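PDB 1R2J: protein FkbI from Streptomyces hygroscopicus, which binds FAD and probably acts as an acyl-ACP dehydrogenase in building the methoxymalonyl extender unit of the polyketide immunosuppressant FK520. Local coordinates for residues Phe111-Ala116 with Met123-Arg128; Lys140-Ala145 with Glu178-Pro183. One frame throughout, in Å; residues are numbered along the deposited sequence.

Interaction 1. Residues Phe111-Ala116 with Met123-Arg128; sequences FSERQA and MRTRVR. With FAD (flavin-adenine dinucleotide), chain B.
E113 reaches across to the M123-T125 backbone, and its carboxylate collects the N-H groups of R124 and T125. The bond from CA to CB heads toward 123-128; from there the chain leaves with CG anti to the carbonyl carbon (chi1 -59°) and runs extended. It crosses the M123 side chain at about a right angle, with E113 CG 4.0 Å from M123 CB and E113 CD nearer to the same carbon. At the tip, R124 N donates to E113 OE2 over 3.0 Å in a nearly straight bond (172° at the hydrogen). T125 N donates to E113 OE1 at 3.1 Å, although the place of OE1 is less certain because it sits too close to T125 in the model. A second donor grips OE2: Q115 NE2, 2.8 Å from E113 OE2, with the oxygen lying in the Q115 amide plane. Both donors reach OE2 from the same face, tilted well out of the carboxylate plane, an arrangement likely to restrain its rotation. The Q115 amide also stacks on the R124 guanidinium, the planes 25° apart, with Q115 CD 3.4 Å above the guanidinium plane. Since OE1 also forms a salt bridge with K140, an alanine here would probably leave the N-H groups of R124 and T125 without their carboxylate acceptor and the buried K140 charge without its mate. Nearer the flavin, M123 CE packs against F111 CB at 3.8 Å. The F111 ring lies with one face against FAD O2, and that oxygen accepts from both F111 N and S112 N (2.8 Å from S112 N to FAD O2). This backbone grip on the flavin pyrimidine belongs to the FAD site in the beta-rich middle domain of the acyl-CoA dehydrogenase fold.

Interaction 2. Residues Lys140-Ala145 with Glu178-Pro183; sequences KVWTTA and ERVPKP. With FAD (flavin-adenine dinucleotide), chain B.
The indole of W142 is sandwiched between V180 on one face and the FAD dimethylbenzene end on the other. On the face turned from the flavin, V180 CG1 stands 4.0 Å from the centroid of the six-membered ring and 21° off its normal, which is the geometry of a CH-pi contact. The second methyl, CG2, lies over the centre of the indole as a whole, so both methyls cover the same face; CG1 being anti to the backbone N lets both turn to it. Against the opposite face, FAD C8M sits 3.9 Å above the W142 indole plane, offset toward the rim, while W142 CE3 approaches FAD C8 at 3.6 Å. P183 adds CB 3.9 Å from W142 CH2, an oblique approach to the benzene part of the indole. H191 meets the same indole with its ring inclined at about 50°.

W142 lies where strand 133-143 turns a corner, its backbone in the left-handed region, and two residues later T144 comes to the flavin. A tryptophan beside the flavin followed by a threonine on N5 is a familiar arrangement of the acyl-CoA dehydrogenase middle domain. T144 N donates to FAD O4 at 2.9 Å, and T144 OG1 donates to FAD N5 at 2.6 Å. The hydroxyl lies beside the backbone N (chi1 -63°), which lets both donors serve the same O4-N5 edge. On that nitrogen W142 O also closes in, 3.0 Å from FAD N5.

From the N terminus, the helical part of the chain leads into strand 107-110, after which interaction 1 closes a short loop: six residues separate 111-116 from 123-128, where strand 126-130 begins. That strand is paired antiparallel with 133-143, whose end and the loop after it make up 140-145. Interaction 2 then closes a longer excursion of 32 residues through strands 151-156 and 164-169 and back to 175-179. The contacts therefore stand in series, neither nested nor crossing. They are joined directly by K140, whose NZ lies 2.9 Å from F111 O in a probable hydrogen bond. Interaction 2 ties the corner of strand 133-143 to the loop after strand 175-179, and both contacts border the FAD.

Interaction 1. Residues Phe111-Ala116 with Met123-Arg128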
ATOM      1  N   PHE A 111      -5.534  -7.352   8.718  1.00 27.25           N
ATOM      2  CA  PHE A 111      -5.172  -7.537  10.117  1.00 26.18           C
ATOM      3  C   PHE A 111      -5.988  -6.586  10.983  1.00 26.52           C
ATOM      4  O   PHE A 111      -6.306  -6.882  12.136  1.00 25.40           O
ATOM      5  CB  PHE A 111      -3.666  -7.308  10.322  1.00 28.86           C
ATOM      6  CG  PHE A 111      -3.112  -6.117   9.578  1.00 29.58           C
ATOM      7  CD1 PHE A 111      -3.190  -4.838  10.117  1.00 31.76           C
ATOM      8  CD2 PHE A 111      -2.520  -6.279   8.328  1.00 31.46           C
ATOM      9  CE1 PHE A 111      -2.683  -3.730   9.417  1.00 33.01           C
ATOM     10  CE2 PHE A 111      -2.011  -5.185   7.620  1.00 32.83           C
ATOM     11  CZ  PHE A 111      -2.093  -3.907   8.164  1.00 32.75           C
ATOM     12  N   SER A 112      -6.348  -5.447  10.410  1.00 23.57           N
ATOM     13  CA  SER A 112      -7.127  -4.459  11.132  1.00 26.50           C
ATOM     14  C   SER A 112      -8.565  -4.905  11.423  1.00 24.82           C
ATOM     15  O   SER A 112      -9.176  -5.624  10.638  1.00 22.65           O
ATOM     16  CB  SER A 112      -7.154  -3.154  10.345  1.00 26.77           C
ATOM     17  OG  SER A 112      -8.051  -2.259  10.974  1.00 36.29           O
ATOM     18  N   GLU A 113      -9.093  -4.473  12.563  1.00 25.78           N
ATOM     19  CA  GLU A 113     -10.459  -4.805  12.956  1.00 27.05           C
ATOM     20  C   GLU A 113     -11.156  -3.561  13.500  1.00 28.20           C
ATOM     21  O   GLU A 113     -10.507  -2.558  13.803  1.00 27.71           O
ATOM     22  CB  GLU A 113     -10.464  -5.916  14.014  1.00 27.20           C
ATOM     23  CG  GLU A 113      -9.796  -7.209  13.547  1.00 27.58           C
ATOM     24  CD  GLU A 113      -9.990  -8.373  14.509  1.00 28.15           C
ATOM     25  OE1 GLU A 113      -9.282  -9.389  14.357  1.00 27.99           O
ATOM     26  OE2 GLU A 113     -10.849  -8.274  15.411  1.00 29.75           O
ATOM     27  N   ARG A 114     -12.477  -3.635  13.625  1.00 30.11           N
ATOM     28  CA  ARG A 114     -13.270  -2.513  14.114  1.00 31.38           C
ATOM     29  C   ARG A 114     -12.711  -1.913  15.407  1.00 30.41           C
ATOM     30  O   ARG A 114     -12.652  -0.695  15.560  1.00 28.39           O
ATOM     31  CB  ARG A 114     -14.722  -2.957  14.332  1.00 35.24           C
ATOM     32  CG  ARG A 114     -15.756  -1.896  13.987  1.00 40.36           C
ATOM     33  CD  ARG A 114     -15.765  -1.600  12.490  1.00 44.79           C
ATOM     34  NE  ARG A 114     -16.785  -0.620  12.120  1.00 49.16           N
ATOM     35  CZ  ARG A 114     -17.142  -0.348  10.867  1.00 50.78           C
ATOM     36  NH1 ARG A 114     -16.566  -0.985   9.859  1.00 51.06           N
ATOM     37  NH2 ARG A 114     -18.071   0.568  10.621  1.00 51.06           N
ATOM     38  N   GLN A 115     -12.292  -2.771  16.333  1.00 28.88           N
ATOM     39  CA  GLN A 115     -11.761  -2.305  17.609  1.00 27.98           C
ATOM     40  C   GLN A 115     -10.233  -2.303  17.686  1.00 27.06           C
ATOM     41  O   GLN A 115      -9.658  -1.910  18.703  1.00 24.63           O
ATOM     42  CB  GLN A 115     -12.317  -3.166  18.744  1.00 27.60           C
ATOM     43  CG  GLN A 115     -11.656  -4.537  18.890  1.00 27.99           C
ATOM     44  CD  GLN A 115     -11.868  -5.457  17.697  1.00 28.17           C
ATOM     45  OE1 GLN A 115     -12.849  -5.332  16.962  1.00 27.72           O
ATOM     46  NE2 GLN A 115     -10.954  -6.405  17.515  1.00 27.68           N
ATOM     47  N   ALA A 116      -9.580  -2.745  16.617  1.00 25.88           N
ATOM     48  CA  ALA A 116      -8.123  -2.801  16.588  1.00 26.43           C
ATOM     49  C   ALA A 116      -7.570  -2.099  15.351  1.00 26.11           C
ATOM     50  O   ALA A 116      -7.491  -2.694  14.274  1.00 26.32           O
ATOM     51  CB  ALA A 116      -7.651  -4.266  16.621  1.00 25.95           C
ATOM     52  N   MET A 123      -6.869  -7.163  18.102  1.00 30.66           N
ATOM     53  CA  MET A 123      -7.681  -7.983  17.199  1.00 31.96           C
ATOM     54  C   MET A 123      -8.151  -9.242  17.935  1.00 33.05           C
ATOM     55  O   MET A 123      -7.414  -9.796  18.750  1.00 30.93           O
ATOM     56  CB  MET A 123      -6.881  -8.374  15.949  1.00 30.44           C
ATOM     57  CG  MET A 123      -5.594  -9.132  16.224  1.00 31.18           C
ATOM     58  SD  MET A 123      -4.887  -9.894  14.735  1.00 32.14           S
ATOM     59  CE  MET A 123      -4.140  -8.477  13.898  1.00 30.67           C
ATOM     60  N   ARG A 124      -9.373  -9.689  17.653  1.00 34.72           N
ATOM     61  CA  ARG A 124      -9.916 -10.873  18.320  1.00 36.69           C
ATOM     62  C   ARG A 124     -10.135 -12.071  17.405  1.00 37.61           C
ATOM     63  O   ARG A 124     -10.579 -13.129  17.856  1.00 36.19           O
ATOM     64  CB  ARG A 124     -11.232 -10.532  19.023  1.00 38.58           C
ATOM     65  CG  ARG A 124     -11.063  -9.840  20.364  1.00 42.59           C
ATOM     66  CD  ARG A 124     -11.685  -8.462  20.363  1.00 46.22           C
ATOM     67  NE  ARG A 124     -13.050  -8.489  19.848  1.00 50.29           N
ATOM     68  CZ  ARG A 124     -13.903  -7.473  19.948  1.00 51.60           C
ATOM     69  NH1 ARG A 124     -13.531  -6.353  20.549  1.00 52.30           N
ATOM     70  NH2 ARG A 124     -15.123  -7.578  19.440  1.00 52.45           N
ATOM     71  N   THR A 125      -9.835 -11.910  16.122  1.00 36.93           N
ATOM     72  CA  THR A 125     -10.004 -13.011  15.187  1.00 38.27           C
ATOM     73  C   THR A 125      -9.124 -14.175  15.647  1.00 39.00           C
ATOM     74  O   THR A 125      -7.985 -13.973  16.080  1.00 38.45           O
ATOM     75  CB  THR A 125      -9.614 -12.586  13.761  1.00 37.87           C
ATOM     76  OG1 THR A 125      -9.664 -13.721  12.887  1.00 38.15           O
ATOM     77  CG2 THR A 125      -8.218 -12.006  13.754  1.00 40.50           C
ATOM     78  N   ARG A 126      -9.657 -15.389  15.552  1.00 39.85           N
ATOM     79  CA  ARG A 126      -8.936 -16.578  15.992  1.00 42.00           C
ATOM     80  C   ARG A 126      -8.706 -17.623  14.900  1.00 40.81           C
ATOM     81  O   ARG A 126      -9.543 -17.821  14.029  1.00 41.13           O
ATOM     82  CB  ARG A 126      -9.695 -17.229  17.156  1.00 44.51           C
ATOM     83  CG  ARG A 126     -11.209 -17.212  16.999  1.00 48.65           C
ATOM     84  CD  ARG A 126     -11.904 -17.397  18.341  1.00 52.55           C
ATOM     85  NE  ARG A 126     -13.350 -17.527  18.189  1.00 56.08           N
ATOM     86  CZ  ARG A 126     -14.151 -16.539  17.797  1.00 57.98           C
ATOM     87  NH1 ARG A 126     -13.644 -15.344  17.519  1.00 58.71           N
ATOM     88  NH2 ARG A 126     -15.457 -16.747  17.678  1.00 58.58           N
ATOM     89  N   VAL A 127      -7.546 -18.270  14.960  1.00 41.03           N
ATOM     90  CA  VAL A 127      -7.165 -19.322  14.030  1.00 43.19           C
ATOM     91  C   VAL A 127      -6.949 -20.541  14.899  1.00 45.38           C
ATOM     92  O   VAL A 127      -6.162 -20.484  15.853  1.00 44.55           O
ATOM     93  CB  VAL A 127      -5.864 -19.004  13.296  1.00 42.82           C
ATOM     94  CG1 VAL A 127      -5.448 -20.167  12.429  1.00 42.55           C
ATOM     95  CG2 VAL A 127      -6.026 -17.743  12.446  1.00 41.92           C
ATOM     96  N   ARG A 128      -7.637 -21.637  14.591  1.00 47.79           N
ATOM     97  CA  ARG A 128      -7.504 -22.835  15.410  1.00 51.61           C
ATOM     98  C   ARG A 128      -7.143 -24.105  14.623  1.00 52.66           C
ATOM     99  O   ARG A 128      -7.984 -24.690  13.921  1.00 52.37           O
ATOM    100  CB  ARG A 128      -8.799 -23.049  16.215  1.00 53.38           C
ATOM    101  CG  ARG A 128      -8.817 -22.341  17.563  1.00 57.49           C
ATOM    102  CD  ARG A 128      -9.839 -22.947  18.534  1.00 60.74           C
ATOM    103  NE  ARG A 128      -9.491 -24.338  18.822  1.00 63.50           N
ATOM    104  CZ  ARG A 128      -8.467 -24.742  19.571  1.00 64.17           C
ATOM    105  NH1 ARG A 128      -8.263 -26.043  19.752  1.00 64.20           N
ATOM    106  NH2 ARG A 128      -7.648 -23.863  20.136  1.00 65.01           N
TER
HETATM  107  PA  FAD B 399      -7.565   4.693  15.638  1.00 31.55           P
HETATM  108  O1A FAD B 399      -6.523   3.718  15.342  1.00 29.27           O
HETATM  109  O2A FAD B 399      -9.018   4.576  16.013  1.00 28.05           O
HETATM  110  O5B FAD B 399      -7.415   6.085  15.023  1.00 31.78           O
HETATM  111  C5B FAD B 399      -6.836   6.819  16.028  1.00 26.42           C
HETATM  112  C4B FAD B 399      -6.481   8.244  15.777  1.00 24.70           C
HETATM  113  O4B FAD B 399      -5.893   8.347  17.122  1.00 21.89           O
HETATM  114  C3B FAD B 399      -5.335   8.277  14.816  1.00 24.40           C
HETATM  115  O3B FAD B 399      -5.209   9.570  14.322  1.00 23.93           O
HETATM  116  C2B FAD B 399      -4.179   7.868  15.598  1.00 22.23           C
HETATM  117  O2B FAD B 399      -2.843   8.261  15.186  1.00 22.98           O
HETATM  118  C1B FAD B 399      -4.490   8.367  17.039  1.00 22.80           C
HETATM  119  N9A FAD B 399      -3.953   7.484  18.021  1.00 23.00           N
HETATM  120  C8A FAD B 399      -4.310   6.160  18.393  1.00 22.53           C
HETATM  121  N7A FAD B 399      -3.589   5.635  19.339  1.00 21.89           N
HETATM  122  C5A FAD B 399      -2.678   6.622  19.661  1.00 22.99           C
HETATM  123  C6A FAD B 399      -1.638   6.695  20.593  1.00 23.23           C
HETATM  124  N6A FAD B 399      -1.336   5.687  21.423  1.00 22.24           N
HETATM  125  N1A FAD B 399      -0.901   7.863  20.654  1.00 22.18           N
HETATM  126  C2A FAD B 399      -1.179   8.902  19.833  1.00 22.09           C
HETATM  127  N3A FAD B 399      -2.196   8.929  18.873  1.00 20.71           N
HETATM  128  C4A FAD B 399      -2.887   7.686  18.898  1.00 22.79           C
HETATM  129  N1  FAD B 399      -5.957  -2.245   7.391  1.00 27.81           N
HETATM  130  C2  FAD B 399      -5.537  -3.538   7.071  1.00 29.57           C
HETATM  131  O2  FAD B 399      -5.382  -4.417   7.940  1.00 27.98           O
HETATM  132  N3  FAD B 399      -5.289  -3.860   5.744  1.00 28.64           N
HETATM  133  C4  FAD B 399      -5.439  -2.970   4.649  1.00 28.35           C
HETATM  134  O4  FAD B 399      -5.188  -3.371   3.473  1.00 26.77           O
HETATM  135  C4X FAD B 399      -5.876  -1.709   4.986  1.00 28.10           C
HETATM  136  N5  FAD B 399      -6.061  -0.786   3.869  1.00 29.92           N
HETATM  137  C5X FAD B 399      -6.537   0.510   4.160  1.00 29.96           C
HETATM  138  C6  FAD B 399      -6.770   1.467   3.136  1.00 31.03           C
HETATM  139  C7  FAD B 399      -7.290   2.776   3.367  1.00 30.58           C
HETATM  140  C7M FAD B 399      -7.513   3.736   2.201  1.00 31.06           C
HETATM  141  C8  FAD B 399      -7.601   3.140   4.707  1.00 31.27           C
HETATM  142  C8M FAD B 399      -8.190   4.483   5.100  1.00 31.24           C
HETATM  143  C9  FAD B 399      -7.374   2.260   5.734  1.00 31.59           C
HETATM  144  C9A FAD B 399      -6.822   0.945   5.508  1.00 32.09           C
HETATM  145  N10 FAD B 399      -6.569  -0.049   6.591  1.00 31.44           N
HETATM  146  C10 FAD B 399      -6.126  -1.355   6.349  1.00 29.90           C
HETATM  147  C1' FAD B 399      -6.824   0.580   7.814  1.00 34.82           C
HETATM  148  C2' FAD B 399      -5.486   1.297   8.416  1.00 37.60           C
HETATM  149  O2' FAD B 399      -4.866   0.138   9.045  1.00 33.75           O
HETATM  150  C3' FAD B 399      -5.983   2.134   9.456  1.00 39.99           C
HETATM  151  O3' FAD B 399      -5.817   3.516   9.051  1.00 44.80           O
HETATM  152  C4' FAD B 399      -5.583   2.264  10.947  1.00 39.54           C
HETATM  153  O4' FAD B 399      -5.423   1.122  11.745  1.00 42.93           O
HETATM  154  C5' FAD B 399      -6.782   3.007  11.303  1.00 39.46           C
HETATM  155  O5' FAD B 399      -7.291   2.721  12.570  1.00 34.76           O
HETATM  156  P   FAD B 399      -8.724   3.409  12.901  1.00 34.54           P
HETATM  157  O1P FAD B 399      -8.456   2.202  13.522  1.00 35.96           O
HETATM  158  O2P FAD B 399      -9.967   3.446  13.829  1.00 38.58           O
HETATM  159  O3P FAD B 399      -8.232   4.125  14.275  1.00 32.22           O

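Interaction 2. Residues Lys140-Ala145 with Glu178-Pro183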
ATOM      1  N   LYS A 140     -12.436  -8.471   9.642  1.00 30.42           N
ATOM      2  CA  LYS A 140     -11.392  -7.497   9.340  1.00 27.95           C
ATOM      3  C   LYS A 140     -12.082  -6.321   8.664  1.00 27.95           C
ATOM      4  O   LYS A 140     -13.144  -6.485   8.057  1.00 27.96           O
ATOM      5  CB  LYS A 140     -10.332  -8.086   8.403  1.00 26.83           C
ATOM      6  CG  LYS A 140      -9.517  -9.234   8.993  1.00 26.48           C
ATOM      7  CD  LYS A 140      -8.806  -8.821  10.275  1.00 24.51           C
ATOM      8  CE  LYS A 140      -8.016  -9.977  10.876  1.00 26.19           C
ATOM      9  NZ  LYS A 140      -7.362  -9.628  12.177  1.00 21.90           N
ATOM     10  N   VAL A 141     -11.486  -5.138   8.768  1.00 25.44           N
ATOM     11  CA  VAL A 141     -12.069  -3.950   8.168  1.00 24.27           C
ATOM     12  C   VAL A 141     -11.119  -3.269   7.200  1.00 22.83           C
ATOM     13  O   VAL A 141      -9.899  -3.429   7.292  1.00 21.79           O
ATOM     14  CB  VAL A 141     -12.466  -2.920   9.244  1.00 25.58           C
ATOM     15  CG1 VAL A 141     -13.560  -3.488  10.135  1.00 23.96           C
ATOM     16  CG2 VAL A 141     -11.235  -2.529  10.066  1.00 22.69           C
ATOM     17  N   TRP A 142     -11.691  -2.522   6.261  1.00 21.33           N
ATOM     18  CA  TRP A 142     -10.911  -1.771   5.283  1.00 22.54           C
ATOM     19  C   TRP A 142      -9.802  -2.500   4.543  1.00 24.29           C
ATOM     20  O   TRP A 142      -8.826  -1.872   4.141  1.00 27.78           O
ATOM     21  CB  TRP A 142     -10.297  -0.548   5.957  1.00 20.72           C
ATOM     22  CG  TRP A 142     -11.220   0.588   6.053  1.00 21.24           C
ATOM     23  CD1 TRP A 142     -12.079   0.872   7.073  1.00 20.81           C
ATOM     24  CD2 TRP A 142     -11.399   1.612   5.075  1.00 20.10           C
ATOM     25  NE1 TRP A 142     -12.783   2.016   6.791  1.00 19.74           N
ATOM     26  CE2 TRP A 142     -12.385   2.492   5.570  1.00 22.01           C
ATOM     27  CE3 TRP A 142     -10.822   1.872   3.826  1.00 21.08           C
ATOM     28  CZ2 TRP A 142     -12.807   3.619   4.858  1.00 21.54           C
ATOM     29  CZ3 TRP A 142     -11.241   2.991   3.119  1.00 22.16           C
ATOM     30  CH2 TRP A 142     -12.226   3.852   3.639  1.00 22.85           C
ATOM     31  N   THR A 143      -9.937  -3.803   4.342  1.00 24.28           N
ATOM     32  CA  THR A 143      -8.900  -4.561   3.649  1.00 23.94           C
ATOM     33  C   THR A 143      -8.730  -4.113   2.200  1.00 24.17           C
ATOM     34  O   THR A 143      -9.634  -4.273   1.380  1.00 24.99           O
ATOM     35  CB  THR A 143      -9.218  -6.062   3.671  1.00 22.42           C
ATOM     36  OG1 THR A 143      -9.595  -6.438   5.000  1.00 21.84           O
ATOM     37  CG2 THR A 143      -7.997  -6.870   3.261  1.00 23.89           C
ATOM     38  N   THR A 144      -7.563  -3.556   1.886  1.00 23.73           N
ATOM     39  CA  THR A 144      -7.279  -3.083   0.533  1.00 23.41           C
ATOM     40  C   THR A 144      -7.223  -4.199  -0.507  1.00 24.30           C
ATOM     41  O   THR A 144      -6.646  -5.258  -0.260  1.00 24.09           O
ATOM     42  CB  THR A 144      -5.937  -2.327   0.477  1.00 23.69           C
ATOM     43  OG1 THR A 144      -6.010  -1.162   1.306  1.00 21.06           O
ATOM     44  CG2 THR A 144      -5.626  -1.910  -0.959  1.00 20.76           C
ATOM     45  N   ALA A 145      -7.823  -3.938  -1.670  1.00 24.21           N
ATOM     46  CA  ALA A 145      -7.857  -4.879  -2.788  1.00 25.54           C
ATOM     47  C   ALA A 145      -8.640  -6.166  -2.508  1.00 26.60           C
ATOM     48  O   ALA A 145      -8.702  -7.057  -3.359  1.00 26.82           O
ATOM     49  CB  ALA A 145      -6.431  -5.225  -3.212  1.00 24.68           C
ATOM     50  N   GLU A 178     -17.368  -7.693   2.074  1.00 37.48           N
ATOM     51  CA  GLU A 178     -18.286  -6.578   1.878  1.00 37.20           C
ATOM     52  C   GLU A 178     -17.488  -5.303   1.608  1.00 35.90           C
ATOM     53  O   GLU A 178     -16.777  -4.799   2.480  1.00 32.44           O
ATOM     54  CB  GLU A 178     -19.176  -6.398   3.116  1.00 39.24           C
ATOM     55  CG  GLU A 178     -20.635  -6.058   2.796  1.00 43.24           C
ATOM     56  CD  GLU A 178     -21.489  -7.293   2.519  1.00 46.20           C
ATOM     57  OE1 GLU A 178     -22.561  -7.153   1.887  1.00 48.15           O
ATOM     58  OE2 GLU A 178     -21.098  -8.401   2.945  1.00 47.35           O
ATOM     59  N   ARG A 179     -17.608  -4.789   0.391  1.00 34.94           N
ATOM     60  CA  ARG A 179     -16.885  -3.591  -0.008  1.00 34.08           C
ATOM     61  C   ARG A 179     -17.258  -2.371   0.831  1.00 32.30           C
ATOM     62  O   ARG A 179     -18.422  -2.181   1.190  1.00 29.80           O
ATOM     63  CB  ARG A 179     -17.160  -3.286  -1.485  1.00 36.16           C
ATOM     64  CG  ARG A 179     -16.821  -4.415  -2.450  1.00 40.69           C
ATOM     65  CD  ARG A 179     -17.266  -4.069  -3.867  1.00 44.82           C
ATOM     66  NE  ARG A 179     -16.997  -5.139  -4.828  1.00 49.07           N
ATOM     67  CZ  ARG A 179     -17.300  -5.087  -6.123  1.00 50.87           C
ATOM     68  NH1 ARG A 179     -17.889  -4.009  -6.630  1.00 52.05           N
ATOM     69  NH2 ARG A 179     -17.009  -6.117  -6.913  1.00 51.03           N
ATOM     70  N   VAL A 180     -16.262  -1.551   1.154  1.00 30.75           N
ATOM     71  CA  VAL A 180     -16.513  -0.324   1.904  1.00 30.70           C
ATOM     72  C   VAL A 180     -17.355   0.496   0.925  1.00 29.62           C
ATOM     73  O   VAL A 180     -16.934   0.742  -0.200  1.00 28.73           O
ATOM     74  CB  VAL A 180     -15.194   0.423   2.219  1.00 30.89           C
ATOM     75  CG1 VAL A 180     -15.484   1.695   3.013  1.00 31.68           C
ATOM     76  CG2 VAL A 180     -14.268  -0.485   2.999  1.00 30.62           C
ATOM     77  N   PRO A 181     -18.562   0.915   1.334  1.00 30.27           N
ATOM     78  CA  PRO A 181     -19.441   1.697   0.454  1.00 30.53           C
ATOM     79  C   PRO A 181     -18.873   2.931  -0.259  1.00 31.28           C
ATOM     80  O   PRO A 181     -18.783   2.949  -1.486  1.00 33.29           O
ATOM     81  CB  PRO A 181     -20.632   2.028   1.357  1.00 31.01           C
ATOM     82  CG  PRO A 181     -20.061   1.957   2.744  1.00 33.28           C
ATOM     83  CD  PRO A 181     -19.164   0.756   2.668  1.00 30.69           C
ATOM     84  N   LYS A 182     -18.496   3.962   0.487  1.00 30.13           N
ATOM     85  CA  LYS A 182     -17.975   5.173  -0.140  1.00 28.98           C
ATOM     86  C   LYS A 182     -16.634   5.624   0.450  1.00 26.57           C
ATOM     87  O   LYS A 182     -16.587   6.547   1.269  1.00 24.97           O
ATOM     88  CB  LYS A 182     -18.996   6.311   0.004  1.00 30.79           C
ATOM     89  CG  LYS A 182     -20.379   6.008  -0.551  1.00 34.20           C
ATOM     90  CD  LYS A 182     -20.449   6.163  -2.067  1.00 38.82           C
ATOM     91  CE  LYS A 182     -20.410   7.630  -2.493  1.00 40.77           C
ATOM     92  NZ  LYS A 182     -20.571   7.776  -3.977  1.00 42.36           N
ATOM     93  N   PRO A 183     -15.527   4.985   0.033  1.00 25.01           N
ATOM     94  CA  PRO A 183     -14.194   5.343   0.536  1.00 23.70           C
ATOM     95  C   PRO A 183     -13.841   6.777   0.133  1.00 23.59           C
ATOM     96  O   PRO A 183     -14.141   7.203  -0.985  1.00 21.56           O
ATOM     97  CB  PRO A 183     -13.292   4.313  -0.130  1.00 24.22           C
ATOM     98  CG  PRO A 183     -13.991   4.073  -1.444  1.00 25.07           C
ATOM     99  CD  PRO A 183     -15.433   3.959  -1.022  1.00 23.43           C
TER
HETATM  100  PA  FAD B 399      -7.565   4.693  15.638  1.00 31.55           P
HETATM  101  O1A FAD B 399      -6.523   3.718  15.342  1.00 29.27           O
HETATM  102  O2A FAD B 399      -9.018   4.576  16.013  1.00 28.05           O
HETATM  103  O5B FAD B 399      -7.415   6.085  15.023  1.00 31.78           O
HETATM  104  C5B FAD B 399      -6.836   6.819  16.028  1.00 26.42           C
HETATM  105  C4B FAD B 399      -6.481   8.244  15.777  1.00 24.70           C
HETATM  106  O4B FAD B 399      -5.893   8.347  17.122  1.00 21.89           O
HETATM  107  C3B FAD B 399      -5.335   8.277  14.816  1.00 24.40           C
HETATM  108  O3B FAD B 399      -5.209   9.570  14.322  1.00 23.93           O
HETATM  109  C2B FAD B 399      -4.179   7.868  15.598  1.00 22.23           C
HETATM  110  O2B FAD B 399      -2.843   8.261  15.186  1.00 22.98           O
HETATM  111  C1B FAD B 399      -4.490   8.367  17.039  1.00 22.80           C
HETATM  112  N9A FAD B 399      -3.953   7.484  18.021  1.00 23.00           N
HETATM  113  C8A FAD B 399      -4.310   6.160  18.393  1.00 22.53           C
HETATM  114  N7A FAD B 399      -3.589   5.635  19.339  1.00 21.89           N
HETATM  115  C5A FAD B 399      -2.678   6.622  19.661  1.00 22.99           C
HETATM  116  C6A FAD B 399      -1.638   6.695  20.593  1.00 23.23           C
HETATM  117  N6A FAD B 399      -1.336   5.687  21.423  1.00 22.24           N
HETATM  118  N1A FAD B 399      -0.901   7.863  20.654  1.00 22.18           N
HETATM  119  C2A FAD B 399      -1.179   8.902  19.833  1.00 22.09           C
HETATM  120  N3A FAD B 399      -2.196   8.929  18.873  1.00 20.71           N
HETATM  121  C4A FAD B 399      -2.887   7.686  18.898  1.00 22.79           C
HETATM  122  N1  FAD B 399      -5.957  -2.245   7.391  1.00 27.81           N
HETATM  123  C2  FAD B 399      -5.537  -3.538   7.071  1.00 29.57           C
HETATM  124  O2  FAD B 399      -5.382  -4.417   7.940  1.00 27.98           O
HETATM  125  N3  FAD B 399      -5.289  -3.860   5.744  1.00 28.64           N
HETATM  126  C4  FAD B 399      -5.439  -2.970   4.649  1.00 28.35           C
HETATM  127  O4  FAD B 399      -5.188  -3.371   3.473  1.00 26.77           O
HETATM  128  C4X FAD B 399      -5.876  -1.709   4.986  1.00 28.10           C
HETATM  129  N5  FAD B 399      -6.061  -0.786   3.869  1.00 29.92           N
HETATM  130  C5X FAD B 399      -6.537   0.510   4.160  1.00 29.96           C
HETATM  131  C6  FAD B 399      -6.770   1.467   3.136  1.00 31.03           C
HETATM  132  C7  FAD B 399      -7.290   2.776   3.367  1.00 30.58           C
HETATM  133  C7M FAD B 399      -7.513   3.736   2.201  1.00 31.06           C
HETATM  134  C8  FAD B 399      -7.601   3.140   4.707  1.00 31.27           C
HETATM  135  C8M FAD B 399      -8.190   4.483   5.100  1.00 31.24           C
HETATM  136  C9  FAD B 399      -7.374   2.260   5.734  1.00 31.59           C
HETATM  137  C9A FAD B 399      -6.822   0.945   5.508  1.00 32.09           C
HETATM  138  N10 FAD B 399      -6.569  -0.049   6.591  1.00 31.44           N
HETATM  139  C10 FAD B 399      -6.126  -1.355   6.349  1.00 29.90           C
HETATM  140  C1' FAD B 399      -6.824   0.580   7.814  1.00 34.82           C
HETATM  141  C2' FAD B 399      -5.486   1.297   8.416  1.00 37.60           C
HETATM  142  O2' FAD B 399      -4.866   0.138   9.045  1.00 33.75           O
HETATM  143  C3' FAD B 399      -5.983   2.134   9.456  1.00 39.99           C
HETATM  144  O3' FAD B 399      -5.817   3.516   9.051  1.00 44.80           O
HETATM  145  C4' FAD B 399      -5.583   2.264  10.947  1.00 39.54           C
HETATM  146  O4' FAD B 399      -5.423   1.122  11.745  1.00 42.93           O
HETATM  147  C5' FAD B 399      -6.782   3.007  11.303  1.00 39.46           C
HETATM  148  O5' FAD B 399      -7.291   2.721  12.570  1.00 34.76           O
HETATM  149  P   FAD B 399      -8.724   3.409  12.901  1.00 34.54           P
HETATM  150  O1P FAD B 399      -8.456   2.202  13.522  1.00 35.96           O
HETATM  151  O2P FAD B 399      -9.967   3.446  13.829  1.00 38.58           O
HETATM  152  O3P FAD B 399      -8.232   4.125  14.275  1.00 32.22           O